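Local coordinates for large adhesion protein (Lap) involved in biofilm formation (Marinobacter hydrocarbonoclasticus, PDB 6XI3) that forms part of the calcium-binding extender region of a bacterial adhesin, a string of Ig-like beta-sandwich domains that probably projects the adhesive end toward its target in biofilm formation, at residues V185-L190 and G215-T220; V131-N136 and T140-G145; S348-T353 and G372-T377; L325-N330 and T334-G339. All coordinates share one frame; numbering follows the deposited sequence.

Interaction 1 (V185-L190 and G215-T220); sequences VDISSL and GTFDAT. With CA (calcium ion), chain D; EDO (1,2-ethanediol), chain L.
The ring of F217 reaches into the turn after strand 180-186, and I187 meets it from the opposite direction. The methyl CD1 of I187 lies over one face of the ring in a CH-pi contact, 3.8 Å from the ring centroid and 17° off its normal. CG1 of I187, set between backbone N and carbonyl carbon (chi1 55°), follows at 3.9 Å from F217 CZ. This is the tight part, and all three touching residues, L190 among them, are buried. The ring's edge is met by backbone: L190 O lies near the ring plane, 3.6 Å from F217 CE2. I187-L190 form a type I beta turn closed by the bond from L190 N to I187 O. D186, S188 and S189 make the exposed side, where D186 OD1 accepts from S188 N, making an Asx turn, and also from S188 OG. L190 O also accepts from an ethanediol, probably from the crystallisation liquor. Just past F217, D218 OD1 (2.4 Å) and T220 O (2.2 Å) bind a calcium ion, with a water and D192, D246 and N302 completing the site. Among the neighbouring strands, L195 of strand 193-202 touches I187, L190 and F217, while M160 of strand 155-161 packs on I187.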
loop_
_atom_site.group_PDB
_atom_site.type_symbol
_atom_site.label_atom_id
_atom_site.label_comp_id
_atom_site.label_asym_id
_atom_site.label_seq_id
_atom_site.Cartn_x
_atom_site.Cartn_y
_atom_site.Cartn_z
ATOM N N VAL A 185 7.232 4.233 19.742
ATOM C CA VAL A 185 7.602 5.259 18.719
ATOM C C VAL A 185 6.380 5.474 17.810
ATOM O O VAL A 185 5.869 4.462 17.272
ATOM C CB VAL A 185 8.828 4.866 17.880
ATOM C CG1 VAL A 185 9.131 5.933 16.848
ATOM C CG2 VAL A 185 10.056 4.584 18.726
ATOM N N ASP A 186 5.965 6.730 17.616
ATOM C CA ASP A 186 4.769 7.136 16.821
ATOM C C ASP A 186 5.055 6.939 15.326
ATOM O O ASP A 186 5.955 7.628 14.778
ATOM C CB ASP A 186 4.372 8.590 17.118
ATOM C CG ASP A 186 3.119 9.084 16.390
ATOM O OD1 ASP A 186 2.444 8.268 15.696
ATOM O OD2 ASP A 186 2.831 10.290 16.515
ATOM N N ILE A 187 4.317 6.047 14.661
ATOM C CA ILE A 187 4.453 5.852 13.187
ATOM C C ILE A 187 3.117 6.142 12.488
ATOM O O ILE A 187 2.921 5.647 11.341
ATOM C CB ILE A 187 4.980 4.449 12.862
ATOM C CG1 ILE A 187 4.115 3.349 13.483
ATOM C CG2 ILE A 187 6.429 4.337 13.277
ATOM C CD1 ILE A 187 4.361 1.989 12.888
ATOM N N SER A 188 2.239 6.902 13.141
ATOM C CA SER A 188 0.960 7.397 12.565
ATOM C C SER A 188 1.232 8.192 11.274
ATOM O O SER A 188 0.371 8.166 10.414
ATOM C CB SER A 188 0.138 8.168 13.572
ATOM O OG SER A 188 0.791 9.357 13.973
ATOM N N SER A 189 2.420 8.765 11.083
ATOM C CA SER A 189 2.783 9.475 9.831
ATOM C C SER A 189 3.080 8.487 8.692
ATOM O O SER A 189 3.227 8.945 7.554
ATOM C CB SER A 189 3.946 10.399 10.052
ATOM O OG SER A 189 5.181 9.694 9.959
ATOM N N LEU A 190 3.164 7.176 8.953
ATOM C CA LEU A 190 3.502 6.207 7.881
ATOM C C LEU A 190 2.215 5.605 7.315
ATOM O O LEU A 190 1.193 5.639 7.966
ATOM C CB LEU A 190 4.466 5.141 8.403
ATOM C CG LEU A 190 5.777 5.674 9.006
ATOM C CD1 LEU A 190 6.633 4.522 9.503
ATOM C CD2 LEU A 190 6.582 6.516 8.026
ATOM N N GLY A 215 8.829 -5.305 8.760
ATOM C CA GLY A 215 7.569 -5.850 9.273
ATOM C C GLY A 215 6.422 -5.236 8.526
ATOM O O GLY A 215 6.635 -4.247 7.795
ATOM N N THR A 216 5.229 -5.710 8.811
ATOM C CA THR A 216 4.010 -5.221 8.143
ATOM C C THR A 216 3.274 -4.239 9.048
ATOM O O THR A 216 3.034 -4.544 10.224
ATOM C CB THR A 216 3.071 -6.374 7.811
ATOM O OG1 THR A 216 3.921 -7.300 7.134
ATOM C CG2 THR A 216 1.882 -5.940 6.979
ATOM N N PHE A 217 2.817 -3.155 8.444
ATOM C CA PHE A 217 1.969 -2.126 9.079
ATOM C C PHE A 217 0.601 -2.219 8.406
ATOM O O PHE A 217 0.495 -2.163 7.154
ATOM C CB PHE A 217 2.647 -0.773 8.929
ATOM C CG PHE A 217 2.064 0.349 9.746
ATOM C CD1 PHE A 217 1.573 0.124 11.023
ATOM C CD2 PHE A 217 2.000 1.632 9.221
ATOM C CE1 PHE A 217 1.032 1.172 11.752
ATOM C CE2 PHE A 217 1.486 2.687 9.968
ATOM C CZ PHE A 217 1.008 2.450 11.240
ATOM N N ASP A 218 -0.426 -2.389 9.222
ATOM C CA ASP A 218 -1.822 -2.471 8.755
ATOM C C ASP A 218 -2.665 -1.782 9.812
ATOM O O ASP A 218 -3.406 -2.482 10.518
ATOM C CB ASP A 218 -2.241 -3.910 8.458
ATOM C CG ASP A 218 -3.592 -3.975 7.732
ATOM O OD1 ASP A 218 -4.218 -2.911 7.538
ATOM O OD2 ASP A 218 -4.010 -5.081 7.380
ATOM N N ALA A 219 -2.572 -0.456 9.886
ATOM C CA ALA A 219 -3.340 0.388 10.834
ATOM C C ALA A 219 -4.663 0.870 10.201
ATOM O O ALA A 219 -5.598 1.237 10.956
ATOM C CB ALA A 219 -2.482 1.523 11.307
ATOM N N THR A 220 -4.772 0.870 8.875
ATOM C CA THR A 220 -5.951 1.439 8.155
ATOM C C THR A 220 -6.614 0.314 7.355
ATOM O O THR A 220 -5.925 -0.388 6.574
ATOM C CB THR A 220 -5.557 2.679 7.341
ATOM O OG1 THR A 220 -4.779 3.555 8.168
ATOM C CG2 THR A 220 -6.743 3.467 6.818
HETATM CA CA CA D . -4.292 -1.483 5.615
HETATM C C1 EDO L . -1.942 7.892 7.642
HETATM O O1 EDO L . -0.603 7.948 7.162
HETATM C C2 EDO L . -2.117 7.546 9.085
HETATM O O2 EDO L . -2.480 8.589 9.952
HETATM O O HOH W 1 -5.941 -2.882 4.646
#

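Interaction 2 (V131-N136 and T140-G145); sequences VGTIDN and TVNLSG
V131 fits against V141 and L143 on the apolar face of this hairpin, and its two methyls divide the work. With CG1 anti to the backbone N (chi1 174°), that branch meets V141 CG2 at 4.0 Å, one valine lying athwart the other, while CG2 turns to L143 CD2 at 3.9 Å. V141 CG2 is thus a bump received by two strand residues, for I134 CG1 closes on it from further along, at 4.3 Å. The same methyl also rests on the backbone, near T133 O.

Strands 131-135 and 140-145 run antiparallel, but their edges do not match residue for residue. G132 and T133 both face N142, a classic beta bulge: N142 O takes a bond of 2.8 Å from G132 N and a weak, longer one from T133 N. The extra residue sits at G132, whose helix-like backbone angles (psi -55°) are those of the first position of a classic bulge. Beyond it the fit is regular again, with N142 N bonded to T133 O and a reciprocal pair joining D135 and T140.

On the other face, partners stand flank to flank. T140 OG1 tucks against D135 CB at 3.5 Å, and a water sits in the groove among T133, T140 and N142, held by T140 OG1 at 2.9 Å and more weakly by the other two. D135 OD1 turns back to A138 N in the connecting loop. Strand 180-186 lies along the far side of strand 140-148, where G184 N reaches N142 OD1, and strands 155-161 and 193-202 cover the apolar face through M160, I158 and V197.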
loop_
_atom_site.group_PDB
_atom_site.type_symbol
_atom_site.label_atom_id
_atom_site.label_comp_id
_atom_site.label_asym_id
_atom_site.label_seq_id
_atom_site.Cartn_x
_atom_site.Cartn_y
_atom_site.Cartn_z
ATOM N N VAL A 131 12.528 -5.589 15.509
ATOM C CA VAL A 131 11.176 -5.074 15.813
ATOM C C VAL A 131 10.555 -5.984 16.860
ATOM O O VAL A 131 10.427 -7.171 16.621
ATOM C CB VAL A 131 10.305 -4.978 14.560
ATOM C CG1 VAL A 131 8.883 -4.584 14.935
ATOM C CG2 VAL A 131 10.902 -3.988 13.596
ATOM N N GLY A 132 10.198 -5.433 18.006
ATOM C CA GLY A 132 9.489 -6.202 19.039
ATOM C C GLY A 132 8.036 -6.349 18.645
ATOM O O GLY A 132 7.502 -7.478 18.675
ATOM N N THR A 133 7.381 -5.226 18.386
ATOM C CA THR A 133 5.992 -5.233 17.878
ATOM C C THR A 133 5.777 -4.009 17.007
ATOM O O THR A 133 6.323 -2.935 17.320
ATOM C CB THR A 133 4.889 -5.186 18.946
ATOM O OG1 THR A 133 4.981 -3.972 19.675
ATOM C CG2 THR A 133 4.957 -6.305 19.941
ATOM N N ILE A 134 4.959 -4.194 15.987
ATOM C CA ILE A 134 4.249 -3.090 15.312
ATOM C C ILE A 134 2.823 -3.161 15.831
ATOM O O ILE A 134 2.113 -4.117 15.499
ATOM C CB ILE A 134 4.351 -3.213 13.785
ATOM C CG1 ILE A 134 5.803 -3.113 13.320
ATOM C CG2 ILE A 134 3.467 -2.190 13.080
ATOM C CD1 ILE A 134 6.035 -3.716 11.932
ATOM N N ASP A 135 2.445 -2.169 16.616
ATOM C CA ASP A 135 1.097 -2.027 17.196
ATOM C C ASP A 135 0.200 -1.288 16.193
ATOM O O ASP A 135 0.165 -0.056 16.244
ATOM C CB ASP A 135 1.183 -1.353 18.559
ATOM C CG ASP A 135 -0.127 -1.375 19.329
ATOM O OD1 ASP A 135 -1.219 -1.411 18.691
ATOM O OD2 ASP A 135 -0.044 -1.331 20.561
ATOM N N ASN A 136 -0.582 -2.052 15.412
ATOM C CA ASN A 136 -1.503 -1.549 14.374
ATOM C C ASN A 136 -2.581 -0.702 15.027
ATOM O O ASN A 136 -3.012 0.264 14.366
ATOM C CB ASN A 136 -2.102 -2.670 13.506
ATOM C CG ASN A 136 -1.038 -3.324 12.666
ATOM O OD1 ASN A 136 -0.205 -2.615 12.128
ATOM N ND2 ASN A 136 -1.034 -4.650 12.546
ATOM N N THR A 140 2.156 2.456 16.715
ATOM C CA THR A 140 3.465 2.602 17.401
ATOM C C THR A 140 4.328 1.378 17.131
ATOM O O THR A 140 3.809 0.353 16.686
ATOM C CB THR A 140 3.306 2.808 18.910
ATOM O OG1 THR A 140 2.688 1.636 19.445
ATOM C CG2 THR A 140 2.486 4.025 19.276
ATOM N N VAL A 141 5.630 1.515 17.340
ATOM C CA VAL A 141 6.570 0.387 17.188
ATOM C C VAL A 141 7.466 0.365 18.429
ATOM O O VAL A 141 7.833 1.462 18.931
ATOM C CB VAL A 141 7.351 0.481 15.868
ATOM C CG1 VAL A 141 8.058 1.808 15.721
ATOM C CG2 VAL A 141 8.348 -0.657 15.751
ATOM N N ASN A 142 7.679 -0.837 18.958
ATOM C CA ASN A 142 8.731 -1.139 19.962
ATOM C C ASN A 142 9.907 -1.771 19.222
ATOM O O ASN A 142 9.671 -2.732 18.439
ATOM C CB ASN A 142 8.202 -2.058 21.069
ATOM C CG ASN A 142 7.049 -1.457 21.842
ATOM O OD1 ASN A 142 6.738 -0.266 21.699
ATOM N ND2 ASN A 142 6.403 -2.271 22.666
ATOM N N LEU A 143 11.103 -1.230 19.439
ATOM C CA LEU A 143 12.378 -1.634 18.791
ATOM C C LEU A 143 13.341 -1.960 19.918
ATOM O O LEU A 143 13.299 -1.275 20.951
ATOM C CB LEU A 143 13.004 -0.472 18.006
ATOM C CG LEU A 143 12.202 0.112 16.854
ATOM C CD1 LEU A 143 12.878 1.345 16.298
ATOM C CD2 LEU A 143 11.995 -0.908 15.746
ATOM N N SER A 144 14.282 -2.846 19.673
ATOM C CA SER A 144 15.393 -3.061 20.615
ATOM C C SER A 144 16.577 -3.513 19.779
ATOM O O SER A 144 16.371 -3.793 18.603
ATOM C CB SER A 144 15.027 -4.031 21.701
ATOM O OG SER A 144 15.038 -5.354 21.205
ATOM N N GLY A 145 17.766 -3.522 20.366
ATOM C CA GLY A 145 18.946 -4.032 19.672
ATOM C C GLY A 145 20.121 -4.176 20.603
ATOM O O GLY A 145 19.991 -3.916 21.807
HETATM O O HOH W 2 4.407 -0.574 20.082
#

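Interaction 3 (S348-T353 and G372-T377); sequences SQVNVT and GSYSLT
V350 lays both of its methyls on the ring of Y374, its branches set nearly perpendicular to the run of the tyrosine side chain. CG1 sits over the ring face, 4.0 Å from the centroid and 14° off the normal, a CH-pi contact displaced toward the CE2 and CZ side. CG2 covers the root of the ring and lies 3.8 Å from Y374 CG. Two residues further along, V352 CG2 meets L376 CD1 at 3.9 Å, the valine and leucine passing each other flank against flank. No hydrogen bond joins the two segments.

Such purely apolar meeting is what is expected between the two sheets of an Ig-like beta-sandwich: strand 349-356 belongs to the four-stranded sheet and strand 374-380 to the three-stranded one, and every second residue of each points inward. Y374 gets to its place because CG is held between the backbone N and the carbonyl carbon (chi1 66°), which turns the ring into the interior. Its hydroxyl there is hydrogen-bonded to T322 O, fixing the far end of the ring. L321 and V323 of strand 320-329 and A393 of strand 387-396 add further packing around it. V352 is backed by L337 and A393, and L376 by A364 and T366 of strand 361-367.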
loop_
_atom_site.group_PDB
_atom_site.type_symbol
_atom_site.label_atom_id
_atom_site.label_comp_id
_atom_site.label_asym_id
_atom_site.label_seq_id
_atom_site.Cartn_x
_atom_site.Cartn_y
_atom_site.Cartn_z
ATOM N N SER A 348 -39.771 -10.963 -26.626
ATOM C CA SER A 348 -40.854 -10.512 -25.717
ATOM C C SER A 348 -42.228 -10.901 -26.276
ATOM O O SER A 348 -42.382 -10.980 -27.499
ATOM C CB SER A 348 -40.805 -9.045 -25.477
ATOM O OG SER A 348 -39.545 -8.674 -24.963
ATOM N N GLN A 349 -43.185 -11.099 -25.386
ATOM C CA GLN A 349 -44.596 -11.361 -25.742
ATOM C C GLN A 349 -45.282 -10.030 -26.046
ATOM O O GLN A 349 -44.943 -9.038 -25.390
ATOM C CB GLN A 349 -45.299 -12.068 -24.591
ATOM C CG GLN A 349 -44.643 -13.390 -24.251
ATOM C CD GLN A 349 -45.446 -14.192 -23.255
ATOM O OE1 GLN A 349 -45.252 -15.398 -23.119
ATOM N NE2 GLN A 349 -46.374 -13.530 -22.590
ATOM N N VAL A 350 -46.161 -10.022 -27.046
ATOM C CA VAL A 350 -47.122 -8.936 -27.301
ATOM C C VAL A 350 -48.490 -9.497 -26.956
ATOM O O VAL A 350 -48.854 -10.480 -27.615
ATOM C CB VAL A 350 -47.147 -8.490 -28.774
ATOM C CG1 VAL A 350 -48.063 -7.286 -28.901
ATOM C CG2 VAL A 350 -45.753 -8.217 -29.334
ATOM N N ASN A 351 -49.218 -8.877 -26.033
ATOM C CA ASN A 351 -50.619 -9.289 -25.718
ATOM C C ASN A 351 -51.568 -8.454 -26.585
ATOM O O ASN A 351 -51.418 -7.196 -26.614
ATOM C CB ASN A 351 -50.947 -9.194 -24.214
ATOM C CG ASN A 351 -50.183 -10.199 -23.364
ATOM O OD1 ASN A 351 -49.057 -9.945 -22.950
ATOM N ND2 ASN A 351 -50.764 -11.355 -23.099
ATOM N N VAL A 352 -52.535 -9.119 -27.233
ATOM C CA VAL A 352 -53.518 -8.477 -28.150
ATOM C C VAL A 352 -54.929 -8.811 -27.663
ATOM O O VAL A 352 -55.168 -9.952 -27.277
ATOM C CB VAL A 352 -53.295 -8.912 -29.605
ATOM C CG1 VAL A 352 -54.384 -8.402 -30.532
ATOM C CG2 VAL A 352 -51.933 -8.471 -30.123
ATOM N N THR A 353 -55.792 -7.803 -27.578
ATOM C CA THR A 353 -57.259 -7.968 -27.348
ATOM C C THR A 353 -58.005 -7.387 -28.551
ATOM O O THR A 353 -57.571 -6.348 -29.098
ATOM C CB THR A 353 -57.709 -7.278 -26.053
ATOM O OG1 THR A 353 -57.380 -5.907 -26.285
ATOM C CG2 THR A 353 -57.032 -7.802 -24.798
ATOM N N GLY A 372 -38.132 -5.935 -34.185
ATOM C CA GLY A 372 -39.139 -5.230 -33.366
ATOM C C GLY A 372 -40.558 -5.422 -33.883
ATOM O O GLY A 372 -41.487 -5.045 -33.164
ATOM N N SER A 373 -40.731 -6.038 -35.052
ATOM C CA SER A 373 -42.074 -6.236 -35.659
ATOM C C SER A 373 -42.732 -7.502 -35.103
ATOM O O SER A 373 -42.062 -8.393 -34.508
ATOM C CB SER A 373 -42.043 -6.230 -37.182
ATOM O OG SER A 373 -41.322 -7.347 -37.695
ATOM N N TYR A 374 -44.043 -7.561 -35.244
ATOM C CA TYR A 374 -44.840 -8.712 -34.792
ATOM C C TYR A 374 -46.036 -8.799 -35.732
ATOM O O TYR A 374 -46.372 -7.800 -36.362
ATOM C CB TYR A 374 -45.276 -8.595 -33.326
ATOM C CG TYR A 374 -46.239 -7.487 -33.000
ATOM C CD1 TYR A 374 -45.785 -6.216 -32.712
ATOM C CD2 TYR A 374 -47.603 -7.702 -33.027
ATOM C CE1 TYR A 374 -46.652 -5.174 -32.442
ATOM C CE2 TYR A 374 -48.487 -6.675 -32.778
ATOM C CZ TYR A 374 -48.009 -5.407 -32.500
ATOM O OH TYR A 374 -48.870 -4.414 -32.222
ATOM N N SER A 375 -46.630 -9.972 -35.836
ATOM C CA SER A 375 -47.896 -10.102 -36.580
ATOM C C SER A 375 -48.697 -11.281 -36.057
ATOM O O SER A 375 -48.113 -12.160 -35.448
ATOM C CB SER A 375 -47.640 -10.172 -38.059
ATOM O OG SER A 375 -46.887 -11.297 -38.389
ATOM N N LEU A 376 -50.008 -11.245 -36.299
ATOM C CA LEU A 376 -50.915 -12.385 -36.062
ATOM C C LEU A 376 -51.784 -12.501 -37.308
ATOM O O LEU A 376 -52.303 -11.481 -37.764
ATOM C CB LEU A 376 -51.756 -12.177 -34.789
ATOM C CG LEU A 376 -50.963 -11.876 -33.512
ATOM C CD1 LEU A 376 -50.740 -10.382 -33.344
ATOM C CD2 LEU A 376 -51.660 -12.409 -32.292
ATOM N N THR A 377 -51.933 -13.704 -37.833
ATOM C CA THR A 377 -52.669 -13.934 -39.081
ATOM C C THR A 377 -53.719 -15.002 -38.793
ATOM O O THR A 377 -53.477 -15.892 -37.972
ATOM C CB THR A 377 -51.663 -14.200 -40.208
ATOM O OG1 THR A 377 -50.938 -15.345 -39.808
ATOM C CG2 THR A 377 -50.671 -13.077 -40.417
#

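Interaction 4 (L325-N330 and T334-G339); sequences LDTVDN and TVDLSG
L325 CD1 and L337 CD2 press together at 3.4 Å, tighter than ordinary van der Waals contact, at the apolar centre of this hairpin. The two leucines are angled across each other, and L325 reaches that far because its CG is anti to the backbone N (chi1 177°). The same methyl lies 3.8 Å from V335 CB, a single carbon thus wedged between two residues of the opposite strand. Next along, V328 and V335 stand abreast, with CG2 of V328 4.1 Å from CG1 of V335. I354 of strand 349-356 covers V335 from the facing sheet.

Around this centre runs the backbone. D336 O accepts two bonds, at 2.9 Å from D326 N and 3.2 Å from T327 N, both donors arriving from the same face of its plane. D336 N returns a bond to T327 O, and D329 and T334 form a mutual pair nearer the turn.

The polar edge lies on the other face and at the bulge. T327 and D336 are neighbours there without a bond between their side chains; D336 OD1 is instead taken by G378 N of the next strand. Similarly, D329 OD1 is bonded to A332 N in the connecting loop. S338 OG is modelled so close to D326 OD2 that the length of this bond is doubtful, while D326 OD1 is bonded to S324 OG. With D326 and T327 both facing D336, the arrangement is a classic beta bulge in an antiparallel hairpin, supplying the edge strand 320-329 and the middle strand 334-342 of the three-stranded sheet of an Ig-like sandwich.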
loop_
_atom_site.group_PDB
_atom_site.type_symbol
_atom_site.label_atom_id
_atom_site.label_comp_id
_atom_site.label_asym_id
_atom_site.label_seq_id
_atom_site.Cartn_x
_atom_site.Cartn_y
_atom_site.Cartn_z
ATOM N N LEU A 325 -54.680 -3.051 -37.825
ATOM C CA LEU A 325 -55.647 -4.062 -38.293
ATOM C C LEU A 325 -55.544 -4.090 -39.818
ATOM O O LEU A 325 -56.075 -3.173 -40.470
ATOM C CB LEU A 325 -57.038 -3.695 -37.791
ATOM C CG LEU A 325 -58.166 -4.609 -38.243
ATOM C CD1 LEU A 325 -57.884 -6.063 -37.900
ATOM C CD2 LEU A 325 -59.472 -4.153 -37.601
ATOM N N ASP A 326 -54.845 -5.103 -40.328
ATOM C CA ASP A 326 -54.489 -5.251 -41.762
ATOM C C ASP A 326 -55.676 -5.786 -42.569
ATOM O O ASP A 326 -55.914 -5.253 -43.639
ATOM C CB ASP A 326 -53.261 -6.128 -41.911
ATOM C CG ASP A 326 -52.053 -5.499 -41.227
ATOM O OD1 ASP A 326 -51.993 -4.246 -41.137
ATOM O OD2 ASP A 326 -51.233 -6.249 -40.757
ATOM N N THR A 327 -56.390 -6.791 -42.075
ATOM C CA THR A 327 -57.475 -7.463 -42.830
ATOM C C THR A 327 -58.536 -7.927 -41.853
ATOM O O THR A 327 -58.159 -8.477 -40.813
ATOM C CB THR A 327 -56.975 -8.722 -43.559
ATOM O OG1 THR A 327 -55.784 -8.386 -44.253
ATOM C CG2 THR A 327 -57.968 -9.325 -44.534
ATOM N N VAL A 328 -59.800 -7.712 -42.195
ATOM C CA VAL A 328 -60.957 -8.435 -41.614
ATOM C C VAL A 328 -61.477 -9.308 -42.745
ATOM O O VAL A 328 -61.882 -8.723 -43.768
ATOM C CB VAL A 328 -62.031 -7.471 -41.097
ATOM C CG1 VAL A 328 -63.236 -8.224 -40.564
ATOM C CG2 VAL A 328 -61.475 -6.514 -40.041
ATOM N N ASP A 329 -61.389 -10.632 -42.596
ATOM C CA ASP A 329 -61.984 -11.576 -43.563
ATOM C C ASP A 329 -63.383 -11.897 -43.049
ATOM O O ASP A 329 -63.532 -12.776 -42.174
ATOM C CB ASP A 329 -61.086 -12.799 -43.753
ATOM C CG ASP A 329 -61.582 -13.709 -44.865
ATOM O OD1 ASP A 329 -62.825 -13.775 -45.097
ATOM O OD2 ASP A 329 -60.733 -14.372 -45.462
ATOM N N ASN A 330 -64.390 -11.217 -43.582
ATOM C CA ASN A 330 -65.782 -11.379 -43.127
ATOM C C ASN A 330 -66.334 -12.754 -43.480
ATOM O O ASN A 330 -67.222 -13.188 -42.724
ATOM C CB ASN A 330 -66.693 -10.267 -43.621
ATOM C CG ASN A 330 -66.420 -8.979 -42.889
ATOM O OD1 ASN A 330 -66.571 -8.937 -41.673
ATOM N ND2 ASN A 330 -65.973 -7.962 -43.614
ATOM N N THR A 334 -62.117 -13.915 -39.539
ATOM C CA THR A 334 -60.724 -13.818 -39.030
ATOM C C THR A 334 -60.197 -12.402 -39.234
ATOM O O THR A 334 -60.829 -11.662 -39.982
ATOM C CB THR A 334 -59.788 -14.830 -39.701
ATOM O OG1 THR A 334 -59.770 -14.604 -41.111
ATOM C CG2 THR A 334 -60.176 -16.252 -39.368
ATOM N N VAL A 335 -59.105 -12.067 -38.540
ATOM C CA VAL A 335 -58.383 -10.792 -38.719
ATOM C C VAL A 335 -56.893 -11.088 -38.857
ATOM O O VAL A 335 -56.423 -12.110 -38.341
ATOM C CB VAL A 335 -58.673 -9.772 -37.610
ATOM C CG1 VAL A 335 -60.151 -9.429 -37.560
ATOM C CG2 VAL A 335 -58.187 -10.227 -36.248
ATOM N N ASP A 336 -56.206 -10.262 -39.633
ATOM C CA ASP A 336 -54.729 -10.243 -39.674
ATOM C C ASP A 336 -54.323 -8.920 -39.032
ATOM O O ASP A 336 -54.926 -7.892 -39.412
ATOM C CB ASP A 336 -54.177 -10.408 -41.095
ATOM C CG ASP A 336 -54.599 -11.686 -41.821
ATOM O OD1 ASP A 336 -55.055 -12.644 -41.179
ATOM O OD2 ASP A 336 -54.448 -11.706 -43.035
ATOM N N LEU A 337 -53.376 -8.972 -38.088
ATOM C CA LEU A 337 -52.866 -7.825 -37.305
ATOM C C LEU A 337 -51.360 -7.771 -37.530
ATOM O O LEU A 337 -50.786 -8.809 -37.761
ATOM C CB LEU A 337 -53.131 -8.050 -35.812
ATOM C CG LEU A 337 -54.571 -8.326 -35.421
ATOM C CD1 LEU A 337 -54.645 -8.662 -33.955
ATOM C CD2 LEU A 337 -55.458 -7.126 -35.731
ATOM N N SER A 338 -50.751 -6.597 -37.459
ATOM C CA SER A 338 -49.280 -6.446 -37.456
ATOM C C SER A 338 -48.913 -5.255 -36.575
ATOM O O SER A 338 -49.811 -4.445 -36.285
ATOM C CB SER A 338 -48.752 -6.261 -38.848
ATOM O OG SER A 338 -49.439 -5.215 -39.482
ATOM N N GLY A 339 -47.635 -5.138 -36.209
ATOM C CA GLY A 339 -47.197 -3.966 -35.443
ATOM C C GLY A 339 -45.698 -3.797 -35.476
ATOM O O GLY A 339 -45.016 -4.633 -36.056
#

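In the fold
Two kinds of contact recur along this string of domains. Interactions 2 and 4 are matching hairpins, in different domains with centres about 87 Å apart, joined mainly by backbone bonds; each has the same bulge and puts one face outward. Interactions 1 and 3 are buried, with no hydrogen bond between their segments, but interaction 1 brings a turn, carbonyl oxygens included, onto a ring, whereas interaction 3 is strand to strand. Interactions 1 and 2 share a sheet, V185 N bonding to V141 O, and N136 is also bonded to D218 N beside the calcium site. Interactions 3 and 4 likewise share one, strand 374-380 pairing with strand 334-342. Of the four, interaction 1 alone includes metal ligands.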